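Local atomic coordinates of E2A dna-binding protein (Human adenovirus 5, PDB entry 2WB0), a protein that binds single-stranded DNA and, by forming multimers, unwinds the template without ATP during strand-displacement replication of the viral genome. Residues V194-A205 and S262-I273; W8-M19 and L28-P36. All coordinates share one frame; numbering follows the deposited sequence.

Interaction 1: residues V194-A205 and S262-I273; sequences VAFKQIKAFMQA and SVLASVHHPALI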
loop_
_atom_site.group_PDB
_atom_site.type_symbol
_atom_site.label_atom_id
_atom_site.label_comp_id
_atom_site.label_asym_id
_atom_site.label_seq_id
_atom_site.Cartn_x
_atom_site.Cartn_y
_atom_site.Cartn_z
ATOM N N VAL A 194 13.170 -8.561 -7.236
ATOM C CA VAL A 194 14.043 -8.121 -6.110
ATOM C C VAL A 194 13.219 -7.488 -4.985
ATOM O O VAL A 194 13.411 -7.817 -3.826
ATOM C CB VAL A 194 15.105 -7.146 -6.605
ATOM C CG1 VAL A 194 15.844 -6.530 -5.394
ATOM C CG2 VAL A 194 16.119 -7.869 -7.472
ATOM N N ALA A 195 12.276 -6.585 -5.313
ATOM C CA ALA A 195 11.448 -5.899 -4.273
ATOM C C ALA A 195 10.511 -6.832 -3.484
ATOM O O ALA A 195 10.237 -6.630 -2.256
ATOM C CB ALA A 195 10.607 -4.779 -4.957
ATOM N N PHE A 196 9.963 -7.829 -4.166
ATOM C CA PHE A 196 9.221 -8.850 -3.428
ATOM C C PHE A 196 10.120 -9.726 -2.541
ATOM O O PHE A 196 9.721 -10.108 -1.450
ATOM C CB PHE A 196 8.348 -9.716 -4.348
ATOM C CG PHE A 196 7.066 -8.989 -4.867
ATOM C CD1 PHE A 196 5.879 -9.023 -4.154
ATOM C CD2 PHE A 196 7.095 -8.328 -6.065
ATOM C CE1 PHE A 196 4.730 -8.415 -4.621
ATOM C CE2 PHE A 196 5.925 -7.667 -6.561
ATOM C CZ PHE A 196 4.737 -7.735 -5.798
ATOM N N LYS A 197 11.329 -10.027 -3.013
ATOM C CA LYS A 197 12.256 -10.791 -2.156
ATOM C C LYS A 197 12.614 -9.976 -0.926
ATOM O O LYS A 197 12.825 -10.533 0.168
ATOM C CB LYS A 197 13.542 -11.136 -2.932
ATOM C CG LYS A 197 13.323 -12.379 -3.852
ATOM C CD LYS A 197 14.630 -12.723 -4.627
ATOM C CE LYS A 197 14.614 -14.147 -5.196
ATOM N NZ LYS A 197 15.557 -14.247 -6.352
ATOM N N GLN A 198 12.747 -8.661 -1.134
ATOM C CA GLN A 198 13.114 -7.718 -0.068
ATOM C C GLN A 198 12.042 -7.719 1.009
ATOM O O GLN A 198 12.385 -7.804 2.184
ATOM C CB GLN A 198 13.302 -6.286 -0.630
ATOM C CG GLN A 198 13.932 -5.235 0.382
ATOM C CD GLN A 198 13.014 -4.799 1.495
ATOM O OE1 GLN A 198 13.489 -4.394 2.597
ATOM N NE2 GLN A 198 11.683 -4.771 1.211
ATOM N N ILE A 199 10.757 -7.650 0.631
ATOM C CA ILE A 199 9.732 -7.552 1.689
ATOM C C ILE A 199 9.631 -8.886 2.452
ATOM O O ILE A 199 9.502 -8.902 3.689
ATOM C CB ILE A 199 8.334 -7.044 1.151
ATOM C CG1 ILE A 199 7.420 -6.739 2.359
ATOM C CG2 ILE A 199 7.675 -8.050 0.207
ATOM C CD1 ILE A 199 8.012 -5.603 3.292
ATOM N N LYS A 200 9.713 -9.979 1.712
ATOM C CA LYS A 200 9.683 -11.301 2.316
ATOM C C LYS A 200 10.861 -11.485 3.294
ATOM O O LYS A 200 10.654 -11.876 4.441
ATOM C CB LYS A 200 9.620 -12.363 1.262
ATOM C CG LYS A 200 9.750 -13.786 1.842
ATOM C CD LYS A 200 9.498 -14.804 0.693
ATOM C CE LYS A 200 10.179 -16.137 1.021
ATOM N NZ LYS A 200 10.296 -17.049 -0.201
ATOM N N ALA A 201 12.050 -11.032 2.931
ATOM C CA ALA A 201 13.184 -11.085 3.865
ATOM C C ALA A 201 13.052 -10.151 5.072
ATOM O O ALA A 201 13.563 -10.415 6.183
ATOM C CB ALA A 201 14.565 -10.773 3.094
ATOM N N PHE A 202 12.468 -8.985 4.843
ATOM C CA PHE A 202 12.282 -8.022 5.900
ATOM C C PHE A 202 11.342 -8.643 6.942
ATOM O O PHE A 202 11.571 -8.557 8.159
ATOM C CB PHE A 202 11.663 -6.748 5.248
ATOM C CG PHE A 202 11.566 -5.576 6.152
ATOM C CD1 PHE A 202 12.687 -4.765 6.394
ATOM C CD2 PHE A 202 10.356 -5.218 6.720
ATOM C CE1 PHE A 202 12.628 -3.733 7.208
ATOM C CE2 PHE A 202 10.275 -4.122 7.567
ATOM C CZ PHE A 202 11.403 -3.365 7.802
ATOM N N MET A 203 10.290 -9.287 6.444
ATOM C CA MET A 203 9.298 -9.921 7.335
ATOM C C MET A 203 9.944 -11.106 8.092
ATOM O O MET A 203 9.650 -11.292 9.260
ATOM C CB MET A 203 8.094 -10.389 6.504
ATOM C CG MET A 203 7.229 -9.078 6.079
ATOM S SD MET A 203 6.002 -9.608 4.935
ATOM C CE MET A 203 4.855 -10.469 6.092
ATOM N N GLN A 204 10.756 -11.908 7.391
ATOM C CA GLN A 204 11.461 -13.054 8.016
ATOM C C GLN A 204 12.388 -12.512 9.131
ATOM O O GLN A 204 12.525 -13.122 10.177
ATOM C CB GLN A 204 12.257 -13.896 6.974
ATOM C CG GLN A 204 11.446 -14.745 6.000
ATOM C CD GLN A 204 12.257 -15.288 4.804
ATOM O OE1 GLN A 204 12.024 -16.411 4.358
ATOM N NE2 GLN A 204 13.184 -14.465 4.248
ATOM N N ALA A 205 12.977 -11.340 8.942
ATOM C CA ALA A 205 13.842 -10.781 9.987
ATOM C C ALA A 205 13.049 -10.229 11.166
ATOM O O ALA A 205 13.526 -10.225 12.317
ATOM C CB ALA A 205 14.725 -9.694 9.438
ATOM N N SER A 262 17.029 -6.996 9.218
ATOM C CA SER A 262 16.072 -6.072 8.511
ATOM C C SER A 262 16.795 -5.336 7.463
ATOM O O SER A 262 16.290 -5.151 6.303
ATOM C CB SER A 262 15.641 -4.904 9.446
ATOM O OG SER A 262 14.706 -5.435 10.240
ATOM N N VAL A 263 17.932 -4.797 7.896
ATOM C CA VAL A 263 18.768 -3.998 7.011
ATOM C C VAL A 263 19.363 -4.862 5.905
ATOM O O VAL A 263 19.391 -4.466 4.713
ATOM C CB VAL A 263 19.847 -3.200 7.809
ATOM C CG1 VAL A 263 20.681 -2.400 6.838
ATOM C CG2 VAL A 263 19.160 -2.291 8.846
ATOM N N LEU A 264 19.802 -6.063 6.264
ATOM C CA LEU A 264 20.396 -6.978 5.293
ATOM C C LEU A 264 19.378 -7.376 4.207
ATOM O O LEU A 264 19.736 -7.688 3.018
ATOM C CB LEU A 264 20.888 -8.248 6.012
ATOM C CG LEU A 264 22.375 -8.451 6.396
ATOM C CD1 LEU A 264 23.433 -7.466 5.957
ATOM C CD2 LEU A 264 22.553 -8.973 7.807
ATOM N N ALA A 265 18.105 -7.414 4.591
ATOM C CA ALA A 265 17.082 -7.682 3.550
ATOM C C ALA A 265 17.213 -6.729 2.376
ATOM O O ALA A 265 17.135 -7.166 1.196
ATOM C CB ALA A 265 15.636 -7.602 4.149
ATOM N N SER A 266 17.446 -5.439 2.667
ATOM C CA SER A 266 17.652 -4.437 1.621
ATOM C C SER A 266 19.019 -4.561 0.966
ATOM O O SER A 266 19.166 -4.328 -0.247
ATOM C CB SER A 266 17.440 -3.004 2.139
ATOM O OG SER A 266 16.056 -2.843 2.550
ATOM N N VAL A 267 20.039 -4.886 1.775
ATOM C CA VAL A 267 21.368 -5.084 1.178
ATOM C C VAL A 267 21.351 -6.208 0.125
ATOM O O VAL A 267 21.824 -6.018 -1.053
ATOM C CB VAL A 267 22.457 -5.349 2.271
ATOM C CG1 VAL A 267 23.874 -5.717 1.565
ATOM C CG2 VAL A 267 22.520 -4.179 3.209
ATOM N N HIS A 268 20.788 -7.357 0.520
ATOM C CA HIS A 268 20.655 -8.506 -0.398
ATOM C C HIS A 268 19.661 -8.321 -1.495
ATOM O O HIS A 268 19.847 -8.876 -2.600
ATOM C CB HIS A 268 20.258 -9.779 0.349
ATOM C CG HIS A 268 21.223 -10.145 1.447
ATOM N ND1 HIS A 268 20.827 -10.771 2.607
ATOM C CD2 HIS A 268 22.567 -9.978 1.551
ATOM C CE1 HIS A 268 21.884 -10.987 3.381
ATOM N NE2 HIS A 268 22.944 -10.467 2.788
ATOM N N HIS A 269 18.607 -7.548 -1.227
ATOM C CA HIS A 269 17.629 -7.323 -2.267
ATOM C C HIS A 269 17.340 -5.824 -2.397
ATOM O O HIS A 269 16.337 -5.339 -1.913
ATOM C CB HIS A 269 16.347 -8.097 -1.892
ATOM C CG HIS A 269 16.621 -9.513 -1.521
ATOM N ND1 HIS A 269 17.002 -10.472 -2.458
ATOM C CD2 HIS A 269 16.599 -10.132 -0.323
ATOM C CE1 HIS A 269 17.137 -11.632 -1.840
ATOM N NE2 HIS A 269 16.917 -11.452 -0.550
ATOM N N PRO A 270 18.205 -5.098 -3.112
ATOM C CA PRO A 270 18.181 -3.616 -3.055
ATOM C C PRO A 270 17.110 -3.004 -3.933
ATOM O O PRO A 270 17.428 -2.199 -4.793
ATOM C CB PRO A 270 19.575 -3.250 -3.565
ATOM C CG PRO A 270 19.872 -4.356 -4.566
ATOM C CD PRO A 270 19.335 -5.597 -3.924
ATOM N N ALA A 271 15.830 -3.291 -3.649
ATOM C CA ALA A 271 14.700 -2.596 -4.321
ATOM C C ALA A 271 13.517 -2.708 -3.364
ATOM O O ALA A 271 13.392 -3.717 -2.650
ATOM C CB ALA A 271 14.315 -3.240 -5.704
ATOM N N LEU A 272 12.723 -1.641 -3.272
ATOM C CA LEU A 272 11.541 -1.630 -2.425
ATOM C C LEU A 272 10.268 -1.609 -3.275
ATOM O O LEU A 272 10.213 -0.953 -4.302
ATOM C CB LEU A 272 11.524 -0.348 -1.581
ATOM C CG LEU A 272 12.209 -0.412 -0.213
ATOM C CD1 LEU A 272 13.144 -1.582 0.134
ATOM C CD2 LEU A 272 12.345 0.852 0.578
ATOM N N ILE A 273 9.231 -2.284 -2.780
ATOM C CA ILE A 273 7.884 -2.119 -3.352
ATOM C C ILE A 273 7.410 -0.761 -2.798
ATOM O O ILE A 273 7.470 -0.511 -1.589
ATOM C CB ILE A 273 6.923 -3.219 -2.788
ATOM C CG1 ILE A 273 7.318 -4.591 -3.347
ATOM C CG2 ILE A 273 5.382 -2.781 -2.991
ATOM C CD1 ILE A 273 6.530 -5.813 -2.759
HETATM O O HOH W 1 9.951 -4.337 -0.714
#
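Q198 reaches from helix 194-205 into the bend where helix 262-268 gives way to strand 271-273. Its CB lies 3.3 Å from A271 O, and its CG lies 3.3 Å from H269 O. CG is anti to the backbone N (chi1 -170°), and a bend at chi2 (-72°) carries the amide on. There its CD rests against L272 CD1 at 3.5 Å. The amide then splits its two ends. OE1 lies 3.0 Å from S266 OG, within hydrogen-bonding distance. NE2 makes a weak bond to a water that also donates to A195 O and accepts from I273 N. The water thus links helix and strand through their backbones, with the buried amide as its third partner.

Around this side chain the backbones come close. A201 CB meets A265 CB at 3.5 Å. This methyl-to-methyl contact is consistent with the close approach of the two nearly antiparallel helices, whose axes come within 8.0 Å. A195 CA points its hydrogen at A271 O. K197 CB sits over one face of the H269 ring, 3.7 Å from its centroid, a CH-pi contact, while K197 NZ pairs with E106. Next to it in the helix, F196 receives I273 CD1 over one ring face, 3.7 Å from the centroid, a second CH-pi contact. P270 centres an inverse gamma turn at the bend between helix and strand. Helix 194-205 packs at 80° across strand 271-273 and nearly antiparallel to the helix before it. This is a contact between the two zinc-binding regions of the DNA-binding domain.

Interaction 2: residues W8-M19 and L28-P36; sequences WEKGMEAARALM and LKANFKLLP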
loop_
_atom_site.group_PDB
_atom_site.type_symbol
_atom_site.label_atom_id
_atom_site.label_comp_id
_atom_site.label_asym_id
_atom_site.label_seq_id
_atom_site.Cartn_x
_atom_site.Cartn_y
_atom_site.Cartn_z
ATOM N N TRP A 8 -19.742 2.041 21.297
ATOM C CA TRP A 8 -19.412 3.429 20.994
ATOM C C TRP A 8 -18.904 4.242 22.188
ATOM O O TRP A 8 -17.841 4.907 22.103
ATOM C CB TRP A 8 -20.586 4.139 20.282
ATOM C CG TRP A 8 -20.243 5.512 19.762
ATOM C CD1 TRP A 8 -19.786 5.805 18.487
ATOM C CD2 TRP A 8 -20.346 6.754 20.449
ATOM N NE1 TRP A 8 -19.616 7.152 18.356
ATOM C CE2 TRP A 8 -19.948 7.764 19.536
ATOM C CE3 TRP A 8 -20.743 7.131 21.752
ATOM C CZ2 TRP A 8 -19.943 9.104 19.864
ATOM C CZ3 TRP A 8 -20.720 8.493 22.090
ATOM C CH2 TRP A 8 -20.300 9.457 21.170
ATOM N N GLU A 9 -19.593 4.189 23.335
ATOM C CA GLU A 9 -19.086 4.944 24.455
ATOM C C GLU A 9 -17.697 4.395 24.941
ATOM O O GLU A 9 -16.864 5.144 25.342
ATOM C CB GLU A 9 -20.097 4.937 25.628
ATOM C CG GLU A 9 -21.262 5.929 25.481
ATOM C CD GLU A 9 -22.255 5.809 26.684
ATOM O OE1 GLU A 9 -22.962 4.766 26.747
ATOM O OE2 GLU A 9 -22.263 6.728 27.542
ATOM N N LYS A 10 -17.505 3.090 24.878
ATOM C CA LYS A 10 -16.251 2.480 25.355
ATOM C C LYS A 10 -15.092 2.945 24.428
ATOM O O LYS A 10 -14.058 3.448 24.902
ATOM C CB LYS A 10 -16.397 0.982 25.354
ATOM C CG LYS A 10 -15.082 0.247 25.552
ATOM C CD LYS A 10 -15.276 -1.210 25.725
ATOM C CE LYS A 10 -14.002 -1.827 26.288
ATOM N NZ LYS A 10 -14.046 -3.259 25.929
ATOM N N GLY A 11 -15.314 2.861 23.109
ATOM C CA GLY A 11 -14.400 3.452 22.097
ATOM C C GLY A 11 -14.080 4.891 22.362
ATOM O O GLY A 11 -12.890 5.317 22.334
ATOM N N MET A 12 -15.121 5.692 22.591
ATOM C CA MET A 12 -14.930 7.123 22.752
ATOM C C MET A 12 -14.023 7.414 23.950
ATOM O O MET A 12 -13.214 8.318 23.921
ATOM C CB MET A 12 -16.277 7.847 22.900
ATOM C CG MET A 12 -17.030 7.977 21.545
ATOM S SD MET A 12 -16.226 9.289 20.583
ATOM C CE MET A 12 -16.668 10.802 21.395
ATOM N N GLU A 13 -14.217 6.669 25.028
ATOM C CA GLU A 13 -13.426 6.879 26.231
ATOM C C GLU A 13 -11.919 6.640 25.991
ATOM O O GLU A 13 -11.062 7.496 26.353
ATOM C CB GLU A 13 -13.941 5.927 27.318
ATOM C CG GLU A 13 -13.292 6.149 28.695
ATOM C CD GLU A 13 -13.724 5.044 29.710
ATOM O OE1 GLU A 13 -13.929 3.866 29.301
ATOM O OE2 GLU A 13 -13.880 5.357 30.907
ATOM N N ALA A 14 -11.631 5.514 25.385
ATOM C CA ALA A 14 -10.243 5.080 25.067
ATOM C C ALA A 14 -9.595 6.132 24.161
ATOM O O ALA A 14 -8.437 6.590 24.410
ATOM C CB ALA A 14 -10.287 3.758 24.420
ATOM N N ALA A 15 -10.371 6.622 23.183
ATOM C CA ALA A 15 -9.838 7.532 22.174
ATOM C C ALA A 15 -9.572 8.860 22.833
ATOM O O ALA A 15 -8.528 9.488 22.631
ATOM C CB ALA A 15 -10.846 7.671 20.937
ATOM N N ARG A 16 -10.474 9.290 23.704
ATOM C CA ARG A 16 -10.234 10.538 24.391
ATOM C C ARG A 16 -9.032 10.446 25.354
ATOM O O ARG A 16 -8.250 11.385 25.456
ATOM C CB ARG A 16 -11.513 11.030 25.109
ATOM C CG ARG A 16 -11.309 12.355 25.843
ATOM C CD ARG A 16 -10.704 13.441 24.909
ATOM N NE ARG A 16 -11.724 14.355 24.445
ATOM C CZ ARG A 16 -12.095 15.452 25.092
ATOM N NH1 ARG A 16 -11.525 15.788 26.240
ATOM N NH2 ARG A 16 -13.042 16.210 24.578
ATOM N N ALA A 17 -8.871 9.310 26.011
ATOM C CA ALA A 17 -7.707 9.089 26.906
ATOM C C ALA A 17 -6.381 9.312 26.133
ATOM O O ALA A 17 -5.493 10.066 26.538
ATOM C CB ALA A 17 -7.748 7.679 27.427
ATOM N N LEU A 18 -6.287 8.645 24.977
ATOM C CA LEU A 18 -5.193 8.859 24.041
ATOM C C LEU A 18 -5.022 10.275 23.609
ATOM O O LEU A 18 -3.925 10.823 23.643
ATOM C CB LEU A 18 -5.384 7.884 22.838
ATOM C CG LEU A 18 -4.694 6.550 22.688
ATOM C CD1 LEU A 18 -3.795 5.918 23.798
ATOM C CD2 LEU A 18 -5.580 5.480 21.993
ATOM N N MET A 19 -6.101 10.939 23.216
ATOM C CA MET A 19 -5.998 12.272 22.668
ATOM C C MET A 19 -5.636 13.250 23.778
ATOM O O MET A 19 -4.992 14.290 23.522
ATOM C CB MET A 19 -7.347 12.708 22.048
ATOM C CG MET A 19 -7.779 11.871 20.811
ATOM S SD MET A 19 -9.178 12.562 19.911
ATOM C CE MET A 19 -10.568 12.138 20.956
ATOM N N LEU A 28 -9.976 19.169 17.206
ATOM C CA LEU A 28 -9.956 17.767 16.760
ATOM C C LEU A 28 -10.529 16.913 17.885
ATOM O O LEU A 28 -11.307 16.022 17.636
ATOM C CB LEU A 28 -8.547 17.311 16.375
ATOM C CG LEU A 28 -7.926 17.810 15.036
ATOM C CD1 LEU A 28 -6.556 17.115 14.938
ATOM C CD2 LEU A 28 -8.792 17.472 13.817
ATOM N N LYS A 29 -10.188 17.230 19.136
ATOM C CA LYS A 29 -10.706 16.447 20.265
ATOM C C LYS A 29 -12.217 16.618 20.411
ATOM O O LYS A 29 -12.922 15.652 20.623
ATOM C CB LYS A 29 -10.064 16.851 21.589
ATOM C CG LYS A 29 -8.678 16.301 21.797
ATOM C CD LYS A 29 -8.358 16.163 23.312
ATOM C CE LYS A 29 -8.283 17.559 23.988
ATOM N NZ LYS A 29 -7.694 17.423 25.340
ATOM N N ALA A 30 -12.666 17.866 20.320
ATOM C CA ALA A 30 -14.068 18.249 20.583
ATOM C C ALA A 30 -14.954 17.549 19.568
ATOM O O ALA A 30 -16.038 17.034 19.893
ATOM C CB ALA A 30 -14.227 19.777 20.404
ATOM N N ASN A 31 -14.476 17.540 18.320
ATOM C CA ASN A 31 -15.284 17.061 17.220
ATOM C C ASN A 31 -15.193 15.578 16.960
ATOM O O ASN A 31 -16.004 15.058 16.211
ATOM C CB ASN A 31 -14.983 17.866 15.976
ATOM C CG ASN A 31 -15.395 19.302 16.137
ATOM O OD1 ASN A 31 -14.658 20.230 15.753
ATOM N ND2 ASN A 31 -16.565 19.508 16.751
ATOM N N PHE A 32 -14.239 14.880 17.583
ATOM C CA PHE A 32 -14.124 13.441 17.337
ATOM C C PHE A 32 -15.358 12.648 17.840
ATOM O O PHE A 32 -15.805 12.834 18.989
ATOM C CB PHE A 32 -12.851 12.929 18.022
ATOM C CG PHE A 32 -12.557 11.506 17.738
ATOM C CD1 PHE A 32 -11.934 11.149 16.524
ATOM C CD2 PHE A 32 -12.878 10.517 18.656
ATOM C CE1 PHE A 32 -11.665 9.816 16.244
ATOM C CE2 PHE A 32 -12.594 9.180 18.399
ATOM C CZ PHE A 32 -11.984 8.824 17.190
ATOM N N LYS A 33 -15.867 11.729 17.026
ATOM C CA LYS A 33 -17.088 10.946 17.318
ATOM C C LYS A 33 -16.895 9.484 16.943
ATOM O O LYS A 33 -17.861 8.740 16.754
ATOM C CB LYS A 33 -18.317 11.509 16.552
ATOM C CG LYS A 33 -18.801 12.907 16.962
ATOM C CD LYS A 33 -19.145 13.030 18.494
ATOM C CE LYS A 33 -19.688 14.461 18.817
ATOM N NZ LYS A 33 -20.206 14.530 20.320
ATOM N N LEU A 34 -15.635 9.047 16.881
ATOM C CA LEU A 34 -15.316 7.661 16.555
ATOM C C LEU A 34 -15.946 7.214 15.222
ATOM O O LEU A 34 -16.264 6.068 15.048
ATOM C CB LEU A 34 -15.795 6.776 17.696
ATOM C CG LEU A 34 -14.980 5.636 18.290
ATOM C CD1 LEU A 34 -15.830 4.330 18.576
ATOM C CD2 LEU A 34 -13.594 5.379 17.752
ATOM N N LEU A 35 -16.136 8.135 14.285
ATOM C CA LEU A 35 -16.758 7.795 13.027
ATOM C C LEU A 35 -15.701 7.342 12.022
ATOM O O LEU A 35 -14.546 7.733 12.146
ATOM C CB LEU A 35 -17.429 9.044 12.476
ATOM C CG LEU A 35 -18.937 9.327 12.675
ATOM C CD1 LEU A 35 -19.831 8.280 13.251
ATOM C CD2 LEU A 35 -19.285 10.714 13.050
ATOM N N PRO A 36 -16.111 6.548 11.027
ATOM C CA PRO A 36 -15.090 5.854 10.226
ATOM C C PRO A 36 -14.151 6.789 9.448
ATOM O O PRO A 36 -12.998 6.448 9.294
ATOM C CB PRO A 36 -15.908 4.963 9.289
ATOM C CG PRO A 36 -17.365 5.086 9.644
ATOM C CD PRO A 36 -17.472 5.998 10.844
#
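M12 lays its side chain over the loop that follows helix 28-31, its SD 3.8 Å from L34 N. Two consecutive helices of the all-alpha region are joined by a short loop, and the segment leaving the second folds back along the first. Bends at chi2 and chi3 (-76° and -72°) curl M12 so that CE approaches F32 O at 3.3 Å. The same sulfur stands obliquely beside the F32 ring, a Met-aromatic contact.

F32 has a second methionine. M19 SD is 4.6 Å from the ring centroid, also oblique, and M19 CE touches F32 CD2. A15 CB comes to F32 CE2 at 3.4 Å, neither squarely over the face nor at the edge. The ring is therefore gripped by three side chains of one helix, while A41 and L42 of helix 40-53 also touch it. L34 is buried too. Its CD1 lies against G11 CA, where the lack of a side chain allows the close approach.

Farther along, the aliphatic part of K29 lies across R16 at about a right angle, with K29 CD over one face of the guanidinium. K29 CD also packs on M19 CB. The two positive ends, R16 NH1 and K29 NZ, are like charges 4.3 Å apart. D20 forms a salt bridge with K29 and a long, weak ion pair with R16, which would probably ease their repulsion. At the opposite end of helix 8-19, W8 NE1 donates to K33 O over 2.9 Å. The N-H...O angle is 145°, and the nitrogen sits above the carbonyl plane.

In the fold
The contacts come in series along the chain: interaction 2 closes before interaction 1 opens. Their centres are about 37 Å apart and their nearest atoms about 23 Å apart, so they do not touch. They share no helix, strand or sheet. Interaction 2 is local. It joins helices 7-21 and 26-31 and the following loop in the all-alpha region, away from the zinc sites. Interaction 1 is long-range. Helix 189-206 from the first zinc-binding range meets helix 261-268 and strand 271-276 from the second. That strand is the middle one of the antiparallel sheet 242-246, 271-276, 297-299. Interaction 2 lies within the N-terminal helical part, while interaction 1 bridges the two zinc-binding parts.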